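Long-range contact in nitroreductase (Bacteroides fragilis NCTC 9343, PDB 3EK3), which binds flavin mononucleotide and is probably an NAD(P)H-dependent oxidoreductase of the nitroreductase family: residues A40-T52 with N102-A116. Residues are numbered along the deposited sequence; the frame is centred on the assembly and turned at random.
With FMN (flavin mononucleotide), chain B.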
# COMPACT_ATOMS: atom_id res chain seq x y z
N ALA A 40 2.95 -6.52 6.94
CA ALA A 40 2.89 -5.15 6.47
C ALA A 40 2.83 -4.14 7.64
O ALA A 40 2.36 -4.44 8.75
CB ALA A 40 1.64 -4.92 5.51
N PRO A 41 3.32 -2.93 7.38
CA PRO A 41 3.23 -1.91 8.39
C PRO A 41 1.76 -1.52 8.52
O PRO A 41 1.02 -1.63 7.53
CB PRO A 41 4.03 -0.74 7.80
CG PRO A 41 3.99 -0.95 6.30
CD PRO A 41 3.97 -2.46 6.14
N SER A 42 1.37 -1.14 9.72
CA SER A 42 0.04 -0.54 9.96
C SER A 42 0.16 0.62 10.89
O SER A 42 0.98 0.64 11.81
CB SER A 42 -0.97 -1.56 10.50
OG SER A 42 -0.65 -2.02 11.81
N GLY A 43 -0.72 1.62 10.70
CA GLY A 43 -0.66 2.81 11.51
C GLY A 43 -0.83 2.44 12.95
O GLY A 43 -1.75 1.67 13.29
N MSE A 44 0.07 2.95 13.80
CA MSE A 44 0.05 2.71 15.27
C MSE A 44 0.20 1.24 15.65
O MSE A 44 -0.10 0.85 16.79
CB MSE A 44 -1.24 3.30 15.87
CG MSE A 44 -1.34 4.80 15.69
SE MSE A 44 -0.07 5.73 16.83
CE MSE A 44 -0.71 5.09 18.51
N HIS A 45 0.67 0.42 14.70
CA HIS A 45 0.67 -1.03 14.86
C HIS A 45 -0.72 -1.52 15.31
O HIS A 45 -0.84 -2.47 16.08
CB HIS A 45 1.79 -1.47 15.82
CG HIS A 45 2.06 -2.94 15.81
ND1 HIS A 45 2.14 -3.66 14.65
CD2 HIS A 45 2.16 -3.83 16.83
CE1 HIS A 45 2.34 -4.94 14.95
NE2 HIS A 45 2.35 -5.06 16.26
N TYR A 46 -1.79 -0.89 14.84
CA TYR A 46 -3.12 -1.36 15.27
C TYR A 46 -3.48 -2.77 14.77
O TYR A 46 -4.24 -3.46 15.44
CB TYR A 46 -4.21 -0.38 14.90
CG TYR A 46 -4.24 0.89 15.70
CD1 TYR A 46 -3.87 0.90 17.04
CD2 TYR A 46 -4.75 2.06 15.15
CE1 TYR A 46 -3.93 2.03 17.77
CE2 TYR A 46 -4.84 3.23 15.90
CZ TYR A 46 -4.42 3.20 17.21
OH TYR A 46 -4.49 4.33 17.97
N GLU A 47 -2.98 -3.18 13.60
CA GLU A 47 -3.33 -4.50 13.02
C GLU A 47 -4.83 -4.80 13.10
O GLU A 47 -5.22 -5.91 13.48
CB GLU A 47 -2.60 -5.62 13.75
CG GLU A 47 -1.12 -5.59 13.62
CD GLU A 47 -0.44 -6.69 14.40
OE1 GLU A 47 -0.37 -6.58 15.65
OE2 GLU A 47 0.08 -7.64 13.75
N THR A 48 -5.67 -3.81 12.77
CA THR A 48 -7.10 -4.00 12.85
C THR A 48 -7.66 -4.68 11.59
O THR A 48 -8.84 -5.02 11.53
CB THR A 48 -7.82 -2.65 13.10
OG1 THR A 48 -7.27 -1.67 12.21
CG2 THR A 48 -7.61 -2.21 14.53
N TRP A 49 -6.82 -4.86 10.59
CA TRP A 49 -7.21 -5.49 9.33
C TRP A 49 -7.66 -6.94 9.53
O TRP A 49 -7.37 -7.59 10.55
CB TRP A 49 -6.06 -5.48 8.31
CG TRP A 49 -4.66 -5.82 8.86
CD1 TRP A 49 -4.33 -6.77 9.80
CD2 TRP A 49 -3.45 -5.20 8.49
NE1 TRP A 49 -3.00 -6.75 10.03
CE2 TRP A 49 -2.42 -5.79 9.23
CE3 TRP A 49 -3.11 -4.19 7.58
CZ2 TRP A 49 -1.10 -5.40 9.12
CZ3 TRP A 49 -1.79 -3.82 7.46
CH2 TRP A 49 -0.81 -4.42 8.23
N HIS A 50 -8.38 -7.45 8.54
CA HIS A 50 -8.67 -8.87 8.44
C HIS A 50 -8.44 -9.30 7.00
O HIS A 50 -8.71 -8.54 6.07
CB HIS A 50 -10.11 -9.19 8.82
CG HIS A 50 -10.30 -10.60 9.29
ND1 HIS A 50 -10.02 -11.00 10.58
CD2 HIS A 50 -10.71 -11.71 8.63
CE1 HIS A 50 -10.24 -12.30 10.69
NE2 HIS A 50 -10.65 -12.76 9.52
N PHE A 51 -7.96 -10.53 6.85
CA PHE A 51 -7.67 -11.14 5.58
C PHE A 51 -8.51 -12.40 5.46
O PHE A 51 -8.26 -13.37 6.16
CB PHE A 51 -6.18 -11.51 5.52
CG PHE A 51 -5.23 -10.41 5.96
CD1 PHE A 51 -5.17 -9.23 5.29
CD2 PHE A 51 -4.42 -10.57 7.09
CE1 PHE A 51 -4.28 -8.23 5.69
CE2 PHE A 51 -3.52 -9.56 7.50
CZ PHE A 51 -3.49 -8.37 6.79
N THR A 52 -9.52 -12.38 4.59
CA THR A 52 -10.45 -13.49 4.41
C THR A 52 -10.13 -14.13 3.06
O THR A 52 -10.49 -13.61 2.01
CB THR A 52 -11.93 -13.03 4.49
OG1 THR A 52 -12.12 -12.31 5.71
CG2 THR A 52 -12.86 -14.24 4.50
N ASN A 102 -10.83 -3.62 6.81
CA ASN A 102 -10.33 -2.92 7.98
C ASN A 102 -11.48 -2.15 8.55
O ASN A 102 -12.42 -1.86 7.84
CB ASN A 102 -9.17 -1.98 7.58
CG ASN A 102 -8.21 -1.64 8.75
OD1 ASN A 102 -8.40 -2.06 9.89
ND2 ASN A 102 -7.18 -0.85 8.45
N GLU A 103 -11.38 -1.80 9.83
CA GLU A 103 -12.31 -0.86 10.41
C GLU A 103 -11.97 0.52 9.85
O GLU A 103 -10.83 0.87 9.61
CB GLU A 103 -12.25 -0.90 11.93
CG GLU A 103 -10.96 -0.49 12.54
CD GLU A 103 -10.97 -0.58 14.09
OE1 GLU A 103 -11.45 -1.61 14.64
OE2 GLU A 103 -10.48 0.39 14.71
N PRO A 104 -13.00 1.31 9.58
CA PRO A 104 -12.81 2.60 8.98
C PRO A 104 -12.52 3.77 9.96
O PRO A 104 -12.48 4.92 9.54
CB PRO A 104 -14.12 2.79 8.25
CG PRO A 104 -15.12 2.14 9.15
CD PRO A 104 -14.43 0.95 9.69
N LYS A 105 -12.23 3.45 11.21
CA LYS A 105 -11.98 4.43 12.26
C LYS A 105 -10.91 5.46 11.90
O LYS A 105 -11.10 6.65 12.08
CB LYS A 105 -11.59 3.70 13.55
CG LYS A 105 -11.44 4.59 14.78
CD LYS A 105 -11.21 3.79 16.08
CE LYS A 105 -12.34 2.77 16.37
NZ LYS A 105 -12.16 2.11 17.68
N GLN A 106 -9.76 5.01 11.42
CA GLN A 106 -8.63 5.90 11.10
C GLN A 106 -8.64 6.28 9.64
O GLN A 106 -9.00 5.46 8.79
CB GLN A 106 -7.29 5.26 11.43
CG GLN A 106 -7.19 4.57 12.80
CD GLN A 106 -7.50 5.45 13.98
OE1 GLN A 106 -7.39 6.67 13.92
NE2 GLN A 106 -7.90 4.84 15.08
N TRP A 107 -8.16 7.47 9.31
CA TRP A 107 -8.28 7.95 7.93
C TRP A 107 -7.40 7.17 7.00
O TRP A 107 -7.67 7.08 5.79
CB TRP A 107 -8.04 9.46 7.81
CG TRP A 107 -6.65 9.95 8.06
CD1 TRP A 107 -6.20 10.54 9.20
CD2 TRP A 107 -5.55 9.98 7.13
NE1 TRP A 107 -4.89 10.93 9.05
CE2 TRP A 107 -4.47 10.60 7.79
CE3 TRP A 107 -5.39 9.59 5.80
CZ2 TRP A 107 -3.24 10.81 7.17
CZ3 TRP A 107 -4.13 9.75 5.18
CH2 TRP A 107 -3.08 10.36 5.87
N TRP A 108 -6.34 6.58 7.56
CA TRP A 108 -5.40 5.79 6.79
C TRP A 108 -5.76 4.30 6.70
O TRP A 108 -4.92 3.47 6.27
CB TRP A 108 -4.01 5.94 7.42
CG TRP A 108 -3.95 5.46 8.83
CD1 TRP A 108 -3.83 4.16 9.26
CD2 TRP A 108 -3.99 6.26 10.01
NE1 TRP A 108 -3.81 4.13 10.64
CE2 TRP A 108 -3.90 5.40 11.12
CE3 TRP A 108 -4.07 7.65 10.23
CZ2 TRP A 108 -3.90 5.86 12.44
CZ3 TRP A 108 -4.06 8.11 11.53
CH2 TRP A 108 -3.98 7.22 12.63
N ALA A 109 -6.98 3.95 7.11
CA ALA A 109 -7.42 2.53 7.09
C ALA A 109 -7.13 1.79 5.77
O ALA A 109 -6.64 0.65 5.78
CB ALA A 109 -8.90 2.43 7.41
N GLY A 110 -7.38 2.45 4.66
CA GLY A 110 -7.16 1.82 3.38
C GLY A 110 -5.69 1.70 3.03
O GLY A 110 -5.30 0.81 2.27
N MSE A 111 -4.88 2.63 3.54
CA MSE A 111 -3.45 2.52 3.28
C MSE A 111 -2.84 1.36 4.03
O MSE A 111 -1.96 0.65 3.48
CB MSE A 111 -2.74 3.86 3.54
CG MSE A 111 -3.25 4.98 2.64
SE MSE A 111 -2.14 6.54 2.58
CE MSE A 111 -2.14 6.84 4.48
N ASP A 112 -3.27 1.09 5.27
CA ASP A 112 -2.85 -0.17 5.91
C ASP A 112 -3.08 -1.34 4.94
O ASP A 112 -2.21 -2.16 4.72
CB ASP A 112 -3.68 -0.49 7.16
CG ASP A 112 -3.34 0.36 8.38
OD1 ASP A 112 -2.46 1.23 8.34
OD2 ASP A 112 -4.00 0.10 9.40
N CYS A 113 -4.30 -1.44 4.44
CA CYS A 113 -4.71 -2.56 3.59
C CYS A 113 -3.87 -2.64 2.34
O CYS A 113 -3.49 -3.73 1.94
CB CYS A 113 -6.18 -2.46 3.21
SG CYS A 113 -7.26 -2.68 4.64
N ALA A 114 -3.59 -1.48 1.73
CA ALA A 114 -2.79 -1.45 0.49
C ALA A 114 -1.39 -1.96 0.76
O ALA A 114 -0.77 -2.68 -0.09
CB ALA A 114 -2.77 -0.01 -0.10
N CYS A 115 -0.84 -1.60 1.92
CA CYS A 115 0.50 -2.13 2.27
C CYS A 115 0.51 -3.65 2.35
O CYS A 115 1.42 -4.32 1.85
CB CYS A 115 1.03 -1.53 3.55
SG CYS A 115 1.48 0.21 3.45
N ALA A 116 -0.49 -4.20 3.03
CA ALA A 116 -0.68 -5.64 3.17
C ALA A 116 -0.82 -6.28 1.78
O ALA A 116 -0.18 -7.29 1.46
CB ALA A 116 -1.95 -5.92 4.05
N1 FMN B . 5.57 5.50 12.11
C2 FMN B . 6.03 6.71 12.58
O2 FMN B . 7.03 6.76 13.30
N3 FMN B . 5.38 7.89 12.28
C4 FMN B . 4.26 7.87 11.52
O4 FMN B . 3.84 8.96 11.10
C4A FMN B . 3.80 6.64 11.03
N5 FMN B . 2.68 6.60 10.25
C5A FMN B . 2.20 5.41 9.72
C6 FMN B . 1.08 5.42 8.89
C7 FMN B . 0.61 4.25 8.32
C7M FMN B . -0.49 4.29 7.25
C8 FMN B . 1.30 3.05 8.55
C8M FMN B . 1.11 1.90 7.60
C9 FMN B . 2.43 3.05 9.38
C9A FMN B . 2.90 4.22 9.97
N10 FMN B . 4.02 4.24 10.82
C10 FMN B . 4.48 5.44 11.30
C1' FMN B . 4.80 2.99 11.11
C2' FMN B . 4.01 2.08 12.06
O2' FMN B . 4.06 2.59 13.38
C3' FMN B . 4.67 0.71 12.04
O3' FMN B . 4.44 0.14 10.77
C4' FMN B . 4.09 -0.25 13.10
O4' FMN B . 4.44 0.20 14.41
C5' FMN B . 4.62 -1.67 12.90
O5' FMN B . 6.03 -1.70 13.06
P FMN B . 7.02 -2.25 11.91
O1P FMN B . 6.52 -3.57 11.48
O2P FMN B . 8.46 -2.21 12.45
O3P FMN B . 6.88 -1.36 10.70
O HOH W 1 -4.00 1.45 11.67
O HOH W 2 -4.44 -2.56 10.25
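Gly-43 N donates a nearly straight hydrogen bond to Asp-112 OD1 (3.0 Å, 167°), on the syn side, though 32° out of the carboxylate plane. Asp-112 OD2 takes two water bonds. One water joins it to Gly-43 O and Trp-108 NE1; the other reaches Thr-48 N weakly. The buried carboxylate is thus tied to the loop at several points.

Thr-48 OG1 donates to Asn-102 OD1 (2.6 Å), in the carbonyl plane and on a lone pair. Asn-102 ND2 bonds Ala-109 O, which fixes the amide's rotation.

The Trp-49 ring turns its edge to the helix, and CZ3 lies 3.2 Å from Asp-112 O, near the ring plane. Among apolar contacts, Trp-49 CZ3 and Phe-51 CE1 meet Ala-116 CB, the latter at 3.7 Å. Ala-40 CB presses on the Ala-116 backbone, and Pro-41 CG touches Cys-115 SG.

Gly-43 N is 3.3 Å from FMN C8, and Trp-108 CB approaches C7M. Loop and helix start thus wall the flavin site at the dimer interface, as is usual in nitroreductases; arginines of the second subunit help complete it.

The loop 40-49 lies along the start of helix 109-126. It leads into strand 50-54, which pairs with strand 96-102 and with a parallel strand of the second subunit.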